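Local coordinates for CRISPR-associated protein CasA/Cse1 (Thermus thermophilus, PDB 4AN8) that forms part of the Cascade ribonucleoprotein complex of a type I-E CRISPR system, which targets invading nucleic acids, and probably helps select the foreign DNA, at residues A[55-60]-A[200-205]; A[92-97]-A[215-220]; A[234-237]-A[242-245]; A[276-279]-A[283-286]; A[438-443]-A[458-463]. All coordinates share one frame; numbering follows the deposited sequence. Where two conformers were deposited one is given.

Contact 1 of 5, residues A[55-60]-A[200-205]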
# COMPACT_ATOMS: atom_id res chain seq x y z
N VAL A 55 3.72 -1.53 -7.13
CA VAL A 55 3.42 -1.58 -8.57
C VAL A 55 4.10 -2.73 -9.29
O VAL A 55 3.52 -3.27 -10.22
CB VAL A 55 3.73 -0.27 -9.32
CG1 VAL A 55 2.90 0.84 -8.79
CG2 VAL A 55 5.23 0.08 -9.26
N LEU A 56 5.28 -3.14 -8.85
CA LEU A 56 5.94 -4.28 -9.47
C LEU A 56 5.10 -5.56 -9.28
O LEU A 56 4.89 -6.31 -10.25
CB LEU A 56 7.37 -4.45 -8.98
CG LEU A 56 8.36 -3.33 -9.35
CD1 LEU A 56 9.68 -3.42 -8.56
CD2 LEU A 56 8.62 -3.32 -10.82
N HIS A 57 4.57 -5.77 -8.08
CA HIS A 57 3.64 -6.88 -7.85
C HIS A 57 2.38 -6.75 -8.68
O HIS A 57 1.89 -7.75 -9.20
CB HIS A 57 3.22 -7.00 -6.39
CG HIS A 57 4.28 -7.53 -5.50
ND1 HIS A 57 5.15 -6.72 -4.81
CD2 HIS A 57 4.64 -8.81 -5.20
CE1 HIS A 57 5.99 -7.47 -4.12
NE2 HIS A 57 5.70 -8.74 -4.33
N ARG A 58 1.83 -5.54 -8.79
CA ARG A 58 0.55 -5.35 -9.52
C ARG A 58 0.70 -5.59 -11.03
O ARG A 58 -0.19 -6.16 -11.65
CB ARG A 58 -0.10 -3.99 -9.24
CG ARG A 58 -0.46 -3.78 -7.76
CD ARG A 58 -0.57 -2.28 -7.36
NE ARG A 58 -1.69 -1.63 -8.04
CZ ARG A 58 -2.97 -1.75 -7.68
NH1 ARG A 58 -3.28 -2.50 -6.64
NH2 ARG A 58 -3.93 -1.13 -8.36
N LEU A 59 1.82 -5.17 -11.60
CA LEU A 59 2.14 -5.50 -12.98
C LEU A 59 2.28 -7.03 -13.20
O LEU A 59 1.69 -7.60 -14.12
CB LEU A 59 3.40 -4.76 -13.42
CG LEU A 59 3.85 -5.05 -14.86
CD1 LEU A 59 2.74 -4.74 -15.86
CD2 LEU A 59 5.14 -4.25 -15.22
N LEU A 60 3.02 -7.71 -12.32
CA LEU A 60 3.17 -9.16 -12.43
C LEU A 60 1.82 -9.86 -12.33
O LEU A 60 1.53 -10.77 -13.11
CB LEU A 60 4.12 -9.72 -11.36
CG LEU A 60 5.57 -9.27 -11.53
CD1 LEU A 60 6.45 -9.91 -10.49
CD2 LEU A 60 6.08 -9.56 -12.95
N LEU A 200 7.10 -16.61 -5.50
CA LEU A 200 5.98 -17.44 -5.94
C LEU A 200 4.86 -17.41 -4.93
O LEU A 200 3.70 -17.19 -5.29
CB LEU A 200 6.40 -18.90 -6.18
CG LEU A 200 5.24 -19.85 -6.47
CD1 LEU A 200 4.67 -19.53 -7.81
CD2 LEU A 200 5.73 -21.29 -6.44
N GLU A 201 5.18 -17.62 -3.66
CA GLU A 201 4.14 -17.65 -2.63
C GLU A 201 3.42 -16.30 -2.57
O GLU A 201 2.18 -16.24 -2.50
CB GLU A 201 4.71 -18.01 -1.26
CG GLU A 201 5.28 -19.42 -1.20
CD GLU A 201 5.84 -19.84 0.17
OE1 GLU A 201 5.90 -19.02 1.12
OE2 GLU A 201 6.24 -21.01 0.30
N THR A 202 4.21 -15.23 -2.63
CA THR A 202 3.64 -13.90 -2.53
C THR A 202 2.66 -13.64 -3.67
O THR A 202 1.51 -13.29 -3.42
CB THR A 202 4.73 -12.82 -2.44
OG1 THR A 202 5.47 -13.02 -1.23
CG2 THR A 202 4.11 -11.41 -2.44
N LEU A 203 3.09 -13.85 -4.91
CA LEU A 203 2.16 -13.77 -6.03
C LEU A 203 0.91 -14.63 -5.81
O LEU A 203 -0.21 -14.16 -5.99
CB LEU A 203 2.84 -14.13 -7.36
CG LEU A 203 3.91 -13.12 -7.77
CD1 LEU A 203 4.60 -13.51 -9.06
CD2 LEU A 203 3.33 -11.67 -7.88
N LEU A 204 1.09 -15.88 -5.40
CA LEU A 204 -0.07 -16.76 -5.14
C LEU A 204 -1.04 -16.22 -4.05
O LEU A 204 -2.27 -16.36 -4.18
CB LEU A 204 0.39 -18.17 -4.76
CG LEU A 204 1.04 -19.00 -5.88
CD1 LEU A 204 1.70 -20.28 -5.33
CD2 LEU A 204 0.03 -19.34 -6.98
N LEU A 205 -0.47 -15.63 -2.99
CA LEU A 205 -1.25 -15.06 -1.91
C LEU A 205 -2.04 -13.82 -2.34
O LEU A 205 -2.95 -13.40 -1.65
CB LEU A 205 -0.35 -14.73 -0.72
CG LEU A 205 0.25 -15.94 0.02
CD1 LEU A 205 1.48 -15.55 0.81
CD2 LEU A 205 -0.80 -16.61 0.89
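The imidazole of His57 is the flat group here, and two methyls from the other helix come up to it. Leu203 CD2 sits at the ring edge, close to the ring plane, 4.1 Å from His57 CD2. Thr202 CG2 arrives at a slant near the same corner, 3.6 Å from His57 NE2 and only a little farther from CD2. The ring is held on its other nitrogen: His57 ND1 is hydrogen-bonded to the carbonyl oxygen of Glu53, one turn earlier on the same helix, which limits rotation about CB-CG and leaves the CD2-NE2 side to meet the methyls. This is a buried helix-helix crossing inside the large globular part of Cse1, between helix 50-67 and the short helix 199-206. The axes of segments 55-60 and 200-205 pass 10.8 Å apart and cross at -72°, a steep angle that confines the touch to about one turn of each helix. The branches of Thr202 have separate jobs. CG2 lies anti to the backbone N and reaches across to the histidine, whereas OG1, beside that N (chi1 -64°), accepts a hydrogen bond from Gly196 N. Leu203 CD2 also packs 4.1 Å from Leu60 CB, so this one methyl fits between the histidine edge and the leucine stem. Leu36 of helix 32-37 touches both Leu60 and Leu203, and Leu204 turns to the tryptophans of helix 74-83.

Contact 2 of 5, residues A[92-97]-A[215-220]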
# COMPACT_ATOMS: atom_id res chain seq x y z
N ARG A 92 4.39 -18.26 -21.23
CA ARG A 92 5.19 -18.05 -22.43
C ARG A 92 4.35 -17.62 -23.63
O ARG A 92 4.71 -16.69 -24.33
CB ARG A 92 5.97 -19.31 -22.78
CG ARG A 92 7.08 -19.64 -21.83
CD ARG A 92 7.93 -20.77 -22.40
NE ARG A 92 8.61 -21.52 -21.35
CZ ARG A 92 9.79 -21.19 -20.85
NH1 ARG A 92 10.42 -20.11 -21.30
NH2 ARG A 92 10.35 -21.93 -19.90
N ASP A 93 3.24 -18.30 -23.87
CA ASP A 93 2.38 -17.92 -24.98
C ASP A 93 1.88 -16.47 -24.87
O ASP A 93 1.99 -15.71 -25.82
CB ASP A 93 1.20 -18.89 -25.12
CG ASP A 93 1.64 -20.28 -25.57
OD1 ASP A 93 2.76 -20.41 -26.13
OD2 ASP A 93 0.85 -21.24 -25.37
N TYR A 94 1.34 -16.11 -23.72
CA TYR A 94 0.88 -14.74 -23.49
C TYR A 94 2.00 -13.73 -23.71
O TYR A 94 1.82 -12.75 -24.43
CB TYR A 94 0.27 -14.61 -22.10
CG TYR A 94 -0.41 -13.29 -21.87
CD1 TYR A 94 0.31 -12.20 -21.37
CD2 TYR A 94 -1.76 -13.12 -22.15
CE1 TYR A 94 -0.29 -10.99 -21.17
CE2 TYR A 94 -2.38 -11.91 -21.93
CZ TYR A 94 -1.64 -10.84 -21.43
OH TYR A 94 -2.23 -9.62 -21.22
N LEU A 95 3.17 -13.97 -23.12
CA LEU A 95 4.29 -13.04 -23.28
C LEU A 95 4.80 -12.91 -24.74
O LEU A 95 5.22 -11.83 -25.19
CB LEU A 95 5.44 -13.45 -22.35
CG LEU A 95 5.17 -13.22 -20.85
CD1 LEU A 95 6.38 -13.56 -20.02
CD2 LEU A 95 4.72 -11.78 -20.59
N ASN A 96 4.77 -14.02 -25.48
CA ASN A 96 5.15 -13.99 -26.88
C ASN A 96 4.14 -13.22 -27.71
O ASN A 96 4.51 -12.44 -28.57
CB ASN A 96 5.32 -15.41 -27.42
CG ASN A 96 6.52 -16.12 -26.81
OD1 ASN A 96 7.52 -15.49 -26.49
ND2 ASN A 96 6.41 -17.43 -26.64
N ARG A 97 2.86 -13.42 -27.42
CA ARG A 97 1.81 -12.67 -28.10
C ARG A 97 1.86 -11.14 -27.87
O ARG A 97 1.57 -10.37 -28.77
CB ARG A 97 0.43 -13.20 -27.72
CG ARG A 97 -0.73 -12.40 -28.34
CD ARG A 97 -2.09 -12.91 -27.89
NE ARG A 97 -2.39 -14.20 -28.49
CZ ARG A 97 -3.29 -15.06 -28.03
NH1 ARG A 97 -3.98 -14.75 -26.94
NH2 ARG A 97 -3.50 -16.22 -28.66
N ASP A 215 -12.50 -6.90 -19.00
CA ASP A 215 -11.30 -6.36 -18.42
C ASP A 215 -10.20 -6.55 -19.45
O ASP A 215 -10.29 -7.43 -20.30
CB ASP A 215 -10.96 -7.09 -17.11
CG ASP A 215 -9.76 -6.49 -16.39
OD1 ASP A 215 -9.57 -5.26 -16.46
OD2 ASP A 215 -9.01 -7.24 -15.75
N ALA A 216 -9.19 -5.71 -19.37
CA ALA A 216 -8.04 -5.82 -20.25
C ALA A 216 -6.99 -4.87 -19.70
O ALA A 216 -7.31 -3.76 -19.29
CB ALA A 216 -8.42 -5.42 -21.70
N PRO A 217 -5.74 -5.32 -19.65
CA PRO A 217 -4.65 -4.43 -19.26
C PRO A 217 -4.33 -3.49 -20.43
O PRO A 217 -4.77 -3.73 -21.57
CB PRO A 217 -3.48 -5.39 -19.01
CG PRO A 217 -3.79 -6.61 -19.89
CD PRO A 217 -5.30 -6.71 -19.89
N ILE A 218 -3.58 -2.43 -20.14
CA ILE A 218 -3.30 -1.39 -21.10
C ILE A 218 -2.69 -1.94 -22.40
O ILE A 218 -2.94 -1.38 -23.47
CB ILE A 218 -2.36 -0.31 -20.51
CG1 ILE A 218 -2.33 0.95 -21.41
CG2 ILE A 218 -0.93 -0.87 -20.27
CD1 ILE A 218 -3.67 1.68 -21.51
N TRP A 219 -1.93 -3.03 -22.32
CA TRP A 219 -1.27 -3.55 -23.52
C TRP A 219 -2.16 -4.41 -24.43
O TRP A 219 -1.75 -4.78 -25.52
CB TRP A 219 0.02 -4.31 -23.16
CG TRP A 219 -0.23 -5.43 -22.21
CD1 TRP A 219 -0.68 -6.68 -22.52
CD2 TRP A 219 -0.06 -5.42 -20.79
NE1 TRP A 219 -0.82 -7.44 -21.39
CE2 TRP A 219 -0.43 -6.69 -20.31
CE3 TRP A 219 0.36 -4.46 -19.87
CZ2 TRP A 219 -0.37 -7.03 -18.96
CZ3 TRP A 219 0.41 -4.80 -18.51
CH2 TRP A 219 0.05 -6.07 -18.08
N GLU A 220 -3.38 -4.71 -23.98
CA GLU A 220 -4.34 -5.50 -24.75
C GLU A 220 -5.31 -4.62 -25.56
O GLU A 220 -6.16 -5.14 -26.29
CB GLU A 220 -5.15 -6.45 -23.85
CG GLU A 220 -4.42 -7.75 -23.44
CD GLU A 220 -5.35 -8.74 -22.77
OE1 GLU A 220 -6.55 -8.75 -23.12
OE2 GLU A 220 -4.91 -9.51 -21.88
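Tyr94, on helix 88-98, reaches with its hydroxyl into the loop that runs between helices 199-206 and 226-229, and nearly the whole contact is made at that one oxygen. It is a helix-to-loop tie in which a buried phenol serves as both donor and acceptor. Two hydrogen bonds grip it. Trp219 NE1 donates to Tyr94 OH over 2.6 Å, at an N-H...O angle of 159° and close to the indole plane. Tyr94 OH in turn donates to Glu220 OE2 over 2.8 Å, using the anti lone pair of that oxygen, the one turned from OE1. Charge comes in through the second carboxylate oxygen: Glu220 OE1 forms a salt bridge with Arg66 of helix 50-67, which helps fix the acceptor for the tyrosine. The aromatic groups meet rim to rim, the phenol ring and the five-membered ring of Trp219 being turned 77° apart, with neither lying over the other. Phe98 touches both rings. Apolar packing comes from Pro217, whose CB lies over one indole face, toward its rim. The same proline also makes a plain van der Waals approach to the hydroxyl, Pro217 CG standing 3.6 Å from Tyr94 OH.

Contact 3 of 5, residues A[234-237]-A[242-245]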
# COMPACT_ATOMS: atom_id res chain seq x y z
N THR A 234 -10.69 11.19 -23.56
CA THR A 234 -10.91 9.78 -23.24
C THR A 234 -11.23 9.57 -21.77
O THR A 234 -10.45 9.94 -20.91
CB THR A 234 -9.70 8.91 -23.59
OG1 THR A 234 -9.33 9.15 -24.94
CG2 THR A 234 -10.03 7.44 -23.40
N LYS A 235 -12.37 8.95 -21.50
CA LYS A 235 -12.81 8.73 -20.14
C LYS A 235 -13.22 7.30 -20.00
O LYS A 235 -14.01 6.79 -20.80
CB LYS A 235 -13.99 9.65 -19.82
CG LYS A 235 -13.73 11.09 -20.21
CD LYS A 235 -14.90 11.98 -19.89
CE LYS A 235 -14.61 13.40 -20.30
NZ LYS A 235 -14.29 13.48 -21.78
N TRP A 236 -12.67 6.62 -19.01
CA TRP A 236 -12.96 5.21 -18.80
C TRP A 236 -13.52 5.01 -17.41
O TRP A 236 -13.00 5.58 -16.44
CB TRP A 236 -11.71 4.34 -18.90
CG TRP A 236 -11.10 4.19 -20.23
CD1 TRP A 236 -11.62 4.59 -21.43
CD2 TRP A 236 -9.82 3.59 -20.51
NE1 TRP A 236 -10.73 4.27 -22.44
CE2 TRP A 236 -9.63 3.66 -21.90
CE3 TRP A 236 -8.82 3.02 -19.72
CZ2 TRP A 236 -8.48 3.18 -22.52
CZ3 TRP A 236 -7.68 2.52 -20.34
CH2 TRP A 236 -7.51 2.62 -21.72
N PRO A 237 -14.56 4.19 -17.30
CA PRO A 237 -14.99 3.82 -15.95
C PRO A 237 -13.82 3.10 -15.29
O PRO A 237 -13.12 2.36 -15.96
CB PRO A 237 -16.19 2.90 -16.19
CG PRO A 237 -16.12 2.49 -17.65
CD PRO A 237 -15.38 3.59 -18.37
N THR A 242 -7.34 -5.79 -14.04
CA THR A 242 -6.05 -5.54 -14.67
C THR A 242 -6.03 -4.21 -15.38
O THR A 242 -4.95 -3.65 -15.60
CB THR A 242 -5.64 -6.67 -15.63
OG1 THR A 242 -6.45 -6.62 -16.80
CG2 THR A 242 -5.82 -8.00 -14.93
N ARG A 243 -7.21 -3.69 -15.73
CA ARG A 243 -7.27 -2.37 -16.36
C ARG A 243 -6.87 -1.36 -15.28
O ARG A 243 -6.10 -0.45 -15.51
CB ARG A 243 -8.68 -2.06 -16.90
CG ARG A 243 -8.87 -0.62 -17.36
CD ARG A 243 -10.30 -0.33 -17.90
NE ARG A 243 -10.65 -1.20 -19.04
CZ ARG A 243 -11.54 -2.19 -18.96
NH1 ARG A 243 -12.20 -2.45 -17.82
NH2 ARG A 243 -11.79 -2.93 -20.02
N VAL A 244 -7.39 -1.55 -14.09
CA VAL A 244 -6.99 -0.71 -12.97
C VAL A 244 -5.53 -0.90 -12.53
O VAL A 244 -4.85 0.07 -12.29
CB VAL A 244 -8.00 -0.81 -11.82
CG1 VAL A 244 -7.51 0.00 -10.61
CG2 VAL A 244 -9.34 -0.27 -12.31
N TYR A 245 -5.03 -2.13 -12.48
CA TYR A 245 -3.61 -2.41 -12.19
C TYR A 245 -2.66 -1.72 -13.17
O TYR A 245 -1.51 -1.42 -12.84
CB TYR A 245 -3.33 -3.91 -12.27
CG TYR A 245 -3.75 -4.74 -11.07
CD1 TYR A 245 -4.40 -4.15 -9.96
CD2 TYR A 245 -3.51 -6.10 -11.04
CE1 TYR A 245 -4.76 -4.92 -8.87
CE2 TYR A 245 -3.87 -6.88 -9.95
CZ TYR A 245 -4.49 -6.29 -8.87
OH TYR A 245 -4.84 -7.09 -7.82
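Trp236 and Arg243 meet through a ring corner and an aliphatic stem, and their torsions explain how. In Trp236, CG stands beside the backbone N (chi1 -70°). CD1 is nearly eclipsed with CA, which turns the six-membered half of the indole outward from the strand and carries CE3 toward the arginine. Arg243 runs straight from its helix as far as CD, with CG anti to the backbone N, and CD ends 4.1 Å from Trp236 CE3, coming up to the ring obliquely. There the chain bends (chi3 -59°), and NE and the guanidinium turn off instead of following the indole. The two planes stand 77° apart, so the charged group does not stack on the ring. The fold at this point is a strand-turn-helix: strand 235-237, which runs parallel to strand 261-273 in a mixed sheet, leads after a few residues into the short helix 241-245. Backbone bonds from Trp236 to Glu271 and Leu273 hold the strand, and the indole also touches Val270 and Pro248. The bend in Arg243 is consistent with the use of its polar end: NH1 is hydrogen-bonded to the carbonyl oxygens of Thr239 and Asp214. Pro237 O lies 4.4 Å from the same Arg243 CD, a loose approach at the surface.

Contact 4 of 5, residues A[276-279]-A[283-286]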
# COMPACT_ATOMS: atom_id res chain seq x y z
N THR A 276 -18.29 0.82 -9.52
CA THR A 276 -18.42 0.05 -8.29
C THR A 276 -17.13 -0.72 -7.91
O THR A 276 -16.88 -0.99 -6.73
CB THR A 276 -19.64 -0.90 -8.34
OG1 THR A 276 -19.50 -1.80 -9.44
CG2 THR A 276 -20.90 -0.09 -8.56
N HIS A 277 -16.33 -1.05 -8.90
CA HIS A 277 -15.08 -1.78 -8.70
C HIS A 277 -14.25 -1.31 -7.51
O HIS A 277 -13.98 -0.13 -7.35
CB HIS A 277 -14.23 -1.71 -9.97
CG HIS A 277 -12.88 -2.34 -9.83
ND1 HIS A 277 -12.66 -3.69 -10.02
CD2 HIS A 277 -11.68 -1.80 -9.52
CE1 HIS A 277 -11.38 -3.95 -9.85
NE2 HIS A 277 -10.76 -2.83 -9.53
N ARG A 278 -13.82 -2.24 -6.69
CA ARG A 278 -12.87 -1.96 -5.62
C ARG A 278 -11.61 -2.75 -5.91
O ARG A 278 -11.66 -3.94 -6.17
CB ARG A 278 -13.43 -2.37 -4.25
CG ARG A 278 -12.44 -2.26 -3.10
CD ARG A 278 -13.11 -2.48 -1.73
NE ARG A 278 -13.83 -3.76 -1.67
CZ ARG A 278 -13.46 -4.79 -0.92
NH1 ARG A 278 -12.39 -4.68 -0.15
NH2 ARG A 278 -14.16 -5.91 -0.92
N ASP A 279 -10.47 -2.07 -5.90
CA ASP A 279 -9.20 -2.74 -6.12
C ASP A 279 -8.99 -3.83 -5.05
O ASP A 279 -9.28 -3.63 -3.87
CB ASP A 279 -8.06 -1.71 -6.12
CG ASP A 279 -6.73 -2.30 -6.51
OD1 ASP A 279 -6.19 -3.06 -5.68
OD2 ASP A 279 -6.20 -1.98 -7.60
N ALA A 283 -8.88 -1.75 1.16
CA ALA A 283 -9.89 -2.03 2.18
C ALA A 283 -10.75 -0.80 2.46
O ALA A 283 -10.39 0.33 2.14
CB ALA A 283 -9.23 -2.48 3.42
N GLN A 284 -11.91 -1.00 3.07
CA GLN A 284 -12.80 0.12 3.34
C GLN A 284 -13.35 0.08 4.75
O GLN A 284 -13.36 -0.98 5.40
CB GLN A 284 -13.92 0.20 2.30
CG GLN A 284 -13.48 0.73 0.94
CD GLN A 284 -14.62 0.76 -0.08
OE1 GLN A 284 -15.43 -0.16 -0.14
NE2 GLN A 284 -14.68 1.83 -0.88
N ARG A 285 -13.79 1.25 5.21
CA ARG A 285 -14.33 1.43 6.54
C ARG A 285 -15.48 2.45 6.47
O ARG A 285 -15.60 3.20 5.48
CB ARG A 285 -13.20 1.95 7.44
CG ARG A 285 -13.61 2.28 8.84
CD ARG A 285 -12.80 3.45 9.42
NE ARG A 285 -13.37 3.86 10.70
CZ ARG A 285 -12.73 3.84 11.86
NH1 ARG A 285 -11.46 3.46 11.92
NH2 ARG A 285 -13.36 4.22 12.96
N LEU A 286 -16.32 2.50 7.49
CA LEU A 286 -17.36 3.54 7.54
C LEU A 286 -16.85 4.76 8.31
O LEU A 286 -16.11 4.62 9.27
CB LEU A 286 -18.63 3.02 8.21
CG LEU A 286 -19.40 1.93 7.45
CD1 LEU A 286 -20.69 1.58 8.17
CD2 LEU A 286 -19.68 2.38 6.02
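Arg278 lies along Gln284 and ends near Ala283, joining the loop after strand 261-273 to the start of strand 284-286, which pairs with strand 292-294 in a small two-stranded antiparallel sheet. From CB the arginine sets off toward the strand with CG anti to the backbone N (chi1 173°), and CB and CG serve as an extended stem. CD is the first atom to touch: Gln284 OE1 is 3.6 Å away, with the amide carbon Gln284 CD 3.9 Å away and the methylene Gln284 CG 4.2 Å from it. The two side chains pass each other in opposite directions. The arginine chain bends at chi3 (55°), and the guanidinium plane ends 8° from that of the glutamine amide. Despite this match, the amide oxygen meets the aliphatic CD, while NH1 turns to backbone carbonyls. It is hydrogen-bonded to Val318 O and Val282 O, and two acceptors on one nitrogen fix how the group is rotated. The backbone of Gln284 is hydrogen-bonded to Lys317. At the tip, Ala283 CA comes to the guanidinium edge, 4.3 Å from Arg278 NH1, while the Ala283 methyl points away.

Contact 5 of 5, residues A[438-443]-A[458-463]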
# COMPACT_ATOMS: atom_id res chain seq x y z
N ASP A 438 2.49 0.23 19.16
CA ASP A 438 3.02 -0.17 17.85
C ASP A 438 3.96 -1.37 17.96
O ASP A 438 3.91 -2.28 17.14
CB ASP A 438 3.74 0.99 17.15
CG ASP A 438 2.79 2.03 16.63
OD1 ASP A 438 1.63 1.69 16.27
OD2 ASP A 438 3.20 3.21 16.58
N GLY A 439 4.82 -1.38 18.99
CA GLY A 439 5.67 -2.52 19.28
C GLY A 439 4.92 -3.72 19.85
O GLY A 439 5.29 -4.87 19.63
N ALA A 440 3.86 -3.46 20.61
CA ALA A 440 3.14 -4.56 21.23
C ALA A 440 2.12 -5.19 20.29
O ALA A 440 1.79 -6.37 20.42
CB ALA A 440 2.44 -4.09 22.51
N PHE A 441 1.61 -4.41 19.34
CA PHE A 441 0.53 -4.92 18.49
C PHE A 441 0.81 -6.23 17.75
O PHE A 441 -0.05 -7.12 17.75
CB PHE A 441 -0.03 -3.88 17.52
CG PHE A 441 -1.24 -4.38 16.77
CD1 PHE A 441 -2.45 -4.53 17.42
CD2 PHE A 441 -1.14 -4.77 15.44
CE1 PHE A 441 -3.56 -5.02 16.75
CE2 PHE A 441 -2.24 -5.26 14.76
CZ PHE A 441 -3.46 -5.37 15.42
N PRO A 442 1.98 -6.36 17.09
CA PRO A 442 2.29 -7.59 16.35
C PRO A 442 2.21 -8.86 17.19
O PRO A 442 1.76 -9.88 16.67
CB PRO A 442 3.74 -7.38 15.90
CG PRO A 442 3.88 -5.88 15.80
CD PRO A 442 2.95 -5.28 16.84
N ARG A 443 2.64 -8.79 18.45
CA ARG A 443 2.63 -9.95 19.34
C ARG A 443 1.20 -10.35 19.63
O ARG A 443 0.83 -11.51 19.50
CB ARG A 443 3.34 -9.64 20.66
CG ARG A 443 4.66 -8.90 20.53
CD ARG A 443 5.40 -8.90 21.86
NE ARG A 443 4.47 -8.76 22.99
CZ ARG A 443 4.37 -7.66 23.75
NH1 ARG A 443 5.15 -6.62 23.50
NH2 ARG A 443 3.50 -7.62 24.75
N ARG A 458 -4.07 -6.42 27.52
CA ARG A 458 -4.33 -5.59 28.69
C ARG A 458 -3.04 -5.32 29.45
O ARG A 458 -2.81 -4.21 29.91
CB ARG A 458 -5.36 -6.24 29.62
CG ARG A 458 -5.79 -5.31 30.75
CD ARG A 458 -6.99 -5.87 31.50
NE ARG A 458 -7.87 -6.61 30.61
CZ ARG A 458 -7.98 -7.93 30.60
NH1 ARG A 458 -7.26 -8.66 31.45
NH2 ARG A 458 -8.80 -8.53 29.75
N GLU A 459 -2.20 -6.34 29.54
CA GLU A 459 -0.88 -6.14 30.12
C GLU A 459 -0.08 -5.11 29.33
O GLU A 459 0.57 -4.22 29.91
CB GLU A 459 -0.11 -7.46 30.18
CG GLU A 459 -0.86 -8.59 30.89
CD GLU A 459 -1.34 -8.20 32.28
OE1 GLU A 459 -0.76 -7.28 32.89
OE2 GLU A 459 -2.32 -8.82 32.76
N ALA A 460 -0.13 -5.21 28.01
CA ALA A 460 0.62 -4.28 27.17
C ALA A 460 0.05 -2.87 27.29
O ALA A 460 0.80 -1.90 27.33
CB ALA A 460 0.64 -4.74 25.72
N LEU A 461 -1.27 -2.76 27.36
CA LEU A 461 -1.91 -1.46 27.57
C LEU A 461 -1.43 -0.82 28.88
O LEU A 461 -1.11 0.37 28.92
CB LEU A 461 -3.43 -1.60 27.59
CG LEU A 461 -4.11 -1.95 26.26
CD1 LEU A 461 -5.62 -2.02 26.41
CD2 LEU A 461 -3.74 -0.92 25.22
N ARG A 462 -1.36 -1.62 29.94
CA ARG A 462 -0.90 -1.13 31.23
C ARG A 462 0.52 -0.58 31.12
O ARG A 462 0.80 0.57 31.48
CB ARG A 462 -0.99 -2.25 32.27
CG ARG A 462 -1.26 -1.78 33.69
CD ARG A 462 -1.74 -2.92 34.58
NE ARG A 462 -3.12 -2.73 35.03
CZ ARG A 462 -4.11 -3.60 34.85
NH1 ARG A 462 -3.89 -4.75 34.23
NH2 ARG A 462 -5.33 -3.33 35.30
N GLY A 463 1.42 -1.40 30.59
CA GLY A 463 2.82 -1.02 30.46
C GLY A 463 2.99 0.18 29.56
O GLY A 463 3.84 1.04 29.82
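Arg443 is turned toward Ala460 by the torsions of its side chain. CG stands beside the backbone N (chi1 -45°), the next bond is extended, and the chain bends at chi3 (-38°). This brings NH2 of Arg443 within 4.2 Å of Ala460 CB, a loose, slanting approach from an exposed residue. The main touch between the two helices has no torsion to set, because both partners are alanines: Ala440 CB and Ala460 CB point at each other and touch at 3.7 Å. With nothing longer than a methyl on either side, the backbones can draw close, and the CA atoms of Ala440 and Ala460 are 6.5 Å apart. One of the two helices is irregular here. Pro442 has no N-H to give, the regular helical bonds of the N atoms of Pro442 and Arg443 are missing, and the helix is kinked; Arg443 N makes a weak 3.2 Å bond to Ala440 O, three residues back. Phe441, on another side of the helix, stacks with Trp304 and Phe445. Leu461 packs against Met384 and Ala385 of helix 372-403 and also meets Tyr433 and Leu437, so a third helix backs the pair. Helices 429-446 and 453-476, packed here through alanines and joined by a short connection, are part of the C-terminal four-helix bundle known in Cse1 proteins.

In the fold
Helix 50-67 opens contact 1 and helix 88-98 opens contact 2; both close much later, at helix 199-206 and at the loop 215-220, so these two long closures cross. Leu59 touches Trp219 where they meet. Contacts 3, 4 and 5 then follow in series, each closing a short loop: a strand-to-helix turn, a loop-to-strand step and a helix hairpin. The first four form one connected region. Asp215 bonds to the backbone of 242-245, Tyr245 and Val244 pack on Asp279, and Asp279 makes a salt bridge to Arg58, bringing the path back to contact 1. Contact 5 stands apart in the C-terminal helices, its nearest atoms about 12 Å from contact 4.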